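Long-range contact in Amuc_1102 (Akkermansia muciniphila, PDB 7DSZ), which is of unknown function but adopts an immunoglobulin-like fold related to archaeal type IV pilus proteins, which suggests a role in pili: residues C[52-56]-C[189-193]. Sequence-based numbering, arbitrary orientation.
Sequences ADFEI and WYDRY
E55, on the middle strand of a three-stranded antiparallel sheet, binds R192 and Y193 in a buried polar contact that ties the loop before strand 195-196 to the sheet of this immunoglobulin-like domain. A glutamate suits this place because its two oxygens can serve a guanidinium and a hydroxyl at once. OE1 takes NE and NH2 of R192 in a side-on salt bridge, E55 OE1 lying 2.8 Å from R192 NE and almost in the guanidinium plane, while both nitrogens reach OE1 from above the carboxylate plane, on the same face, the two planes being turned 40° apart. OE2 accepts the hydroxyl of Y193 on its syn side, tilted somewhat out of the carboxylate plane, with Y193 OH to E55 OE2 at 2.6 Å. A long, flexible arginine suits the span: with CG anti to the backbone N (chi1 174°), R192 runs extended to NE, and its CG lies 3.7 Å above the plane of the Y193 ring, over the centre. The tyrosine thus offers a face for the arginine's CG methylene and a hydroxyl for the acid. An alanine in place of E55 would probably leave the R192 guanidinium without its carboxylate mate and the Y193 hydroxyl without this acceptor. D53, two residues back on the same side of strand 50-63, is salt-bridged through OD2 to R31. Strands 18-32 and 109-115 lie on either side of strand 50-63: E55 touches Y29 on one and Y110 and S112 on the other, and Y110 also makes a cation-pi contact with R192.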
loop_
_atom_site.group_PDB
_atom_site.type_symbol
_atom_site.label_atom_id
_atom_site.label_comp_id
_atom_site.label_asym_id
_atom_site.label_seq_id
_atom_site.Cartn_x
_atom_site.Cartn_y
_atom_site.Cartn_z
ATOM N N ALA C 52 -5.840 18.211 1.288
ATOM C CA ALA C 52 -5.230 19.093 0.294
ATOM C C ALA C 52 -4.887 18.270 -0.942
ATOM O O ALA C 52 -4.117 17.306 -0.856
ATOM C CB ALA C 52 -3.973 19.760 0.848
ATOM N N ASP C 53 -5.464 18.629 -2.081
ATOM C CA ASP C 53 -5.243 17.911 -3.334
ATOM C C ASP C 53 -4.596 18.892 -4.303
ATOM O O ASP C 53 -5.264 19.809 -4.790
ATOM C CB ASP C 53 -6.579 17.369 -3.862
ATOM C CG ASP C 53 -6.494 16.781 -5.263
ATOM O OD1 ASP C 53 -5.393 16.617 -5.825
ATOM O OD2 ASP C 53 -7.572 16.446 -5.779
ATOM N N PHE C 54 -3.296 18.714 -4.552
ATOM C CA PHE C 54 -2.551 19.573 -5.463
ATOM C C PHE C 54 -2.622 18.954 -6.849
ATOM O O PHE C 54 -2.201 17.813 -7.029
ATOM C CB PHE C 54 -1.091 19.720 -5.025
ATOM C CG PHE C 54 -0.907 20.417 -3.700
ATOM C CD1 PHE C 54 -0.729 21.799 -3.648
ATOM C CD2 PHE C 54 -0.873 19.697 -2.517
ATOM C CE1 PHE C 54 -0.538 22.453 -2.408
ATOM C CE2 PHE C 54 -0.696 20.331 -1.292
ATOM C CZ PHE C 54 -0.520 21.715 -1.244
ATOM N N GLU C 55 -3.148 19.698 -7.825
ATOM C CA GLU C 55 -3.406 19.167 -9.164
ATOM C C GLU C 55 -2.643 19.987 -10.185
ATOM O O GLU C 55 -2.697 21.217 -10.138
ATOM C CB GLU C 55 -4.898 19.247 -9.495
ATOM C CG GLU C 55 -5.791 18.445 -8.561
ATOM C CD GLU C 55 -5.941 17.038 -9.060
ATOM O OE1 GLU C 55 -6.170 16.875 -10.289
ATOM O OE2 GLU C 55 -5.808 16.095 -8.248
ATOM N N ILE C 56 -1.959 19.333 -11.128
ATOM C CA ILE C 56 -1.339 20.030 -12.244
ATOM C C ILE C 56 -1.712 19.378 -13.570
ATOM O O ILE C 56 -1.417 18.197 -13.788
ATOM C CB ILE C 56 0.192 20.157 -12.100
ATOM C CG1 ILE C 56 0.774 20.984 -13.254
ATOM C CG2 ILE C 56 0.901 18.800 -11.951
ATOM C CD1 ILE C 56 2.162 21.580 -12.904
ATOM N N TRP C 189 -11.838 8.738 -9.540
ATOM C CA TRP C 189 -11.341 9.557 -10.648
ATOM C C TRP C 189 -10.189 8.864 -11.361
ATOM O O TRP C 189 -9.175 9.482 -11.698
ATOM C CB TRP C 189 -10.892 10.939 -10.170
ATOM C CG TRP C 189 -11.957 11.828 -9.604
ATOM C CD1 TRP C 189 -13.289 11.546 -9.422
ATOM C CD2 TRP C 189 -11.765 13.175 -9.173
ATOM N NE1 TRP C 189 -13.926 12.648 -8.872
ATOM C CE2 TRP C 189 -13.004 13.653 -8.709
ATOM C CE3 TRP C 189 -10.645 14.017 -9.111
ATOM C CZ2 TRP C 189 -13.157 14.935 -8.198
ATOM C CZ3 TRP C 189 -10.803 15.303 -8.608
ATOM C CH2 TRP C 189 -12.052 15.745 -8.162
ATOM N N TYR C 190 -10.348 7.564 -11.612
ATOM C CA TYR C 190 -9.197 6.776 -12.018
ATOM C C TYR C 190 -8.659 7.236 -13.370
ATOM O O TYR C 190 -7.437 7.298 -13.566
ATOM C CB TYR C 190 -9.544 5.283 -12.033
ATOM C CG TYR C 190 -8.327 4.443 -12.367
ATOM C CD1 TYR C 190 -7.403 4.104 -11.374
ATOM C CD2 TYR C 190 -8.072 4.025 -13.679
ATOM C CE1 TYR C 190 -6.262 3.351 -11.669
ATOM C CE2 TYR C 190 -6.934 3.269 -13.990
ATOM C CZ TYR C 190 -6.036 2.932 -12.976
ATOM O OH TYR C 190 -4.888 2.207 -13.250
ATOM N N ASP C 191 -9.550 7.631 -14.286
ATOM C CA ASP C 191 -9.135 8.023 -15.634
ATOM C C ASP C 191 -8.506 9.406 -15.723
ATOM O O ASP C 191 -8.057 9.787 -16.814
ATOM C CB ASP C 191 -10.331 7.978 -16.578
ATOM C CG ASP C 191 -10.697 6.574 -16.943
ATOM O OD1 ASP C 191 -9.837 5.697 -16.703
ATOM O OD2 ASP C 191 -11.814 6.346 -17.451
ATOM N N ARG C 192 -8.499 10.181 -14.637
ATOM C CA ARG C 192 -8.002 11.553 -14.694
ATOM C C ARG C 192 -6.478 11.623 -14.708
ATOM O O ARG C 192 -5.914 12.630 -15.164
ATOM C CB ARG C 192 -8.577 12.342 -13.505
ATOM C CG ARG C 192 -8.049 13.775 -13.322
ATOM C CD ARG C 192 -8.800 14.450 -12.168
ATOM N NE ARG C 192 -8.263 15.755 -11.794
ATOM C CZ ARG C 192 -8.754 16.905 -12.245
ATOM N NH1 ARG C 192 -9.786 16.892 -13.095
ATOM N NH2 ARG C 192 -8.230 18.063 -11.855
ATOM N N TYR C 193 -5.804 10.579 -14.233
ATOM C CA TYR C 193 -4.368 10.564 -14.016
ATOM C C TYR C 193 -3.775 9.295 -14.606
ATOM O O TYR C 193 -4.461 8.272 -14.712
ATOM C CB TYR C 193 -4.038 10.581 -12.516
ATOM C CG TYR C 193 -4.850 11.525 -11.658
ATOM C CD1 TYR C 193 -6.067 11.125 -11.113
ATOM C CD2 TYR C 193 -4.371 12.801 -11.352
ATOM C CE1 TYR C 193 -6.791 11.980 -10.300
ATOM C CE2 TYR C 193 -5.102 13.667 -10.544
ATOM C CZ TYR C 193 -6.301 13.231 -10.019
ATOM O OH TYR C 193 -7.064 14.043 -9.214
#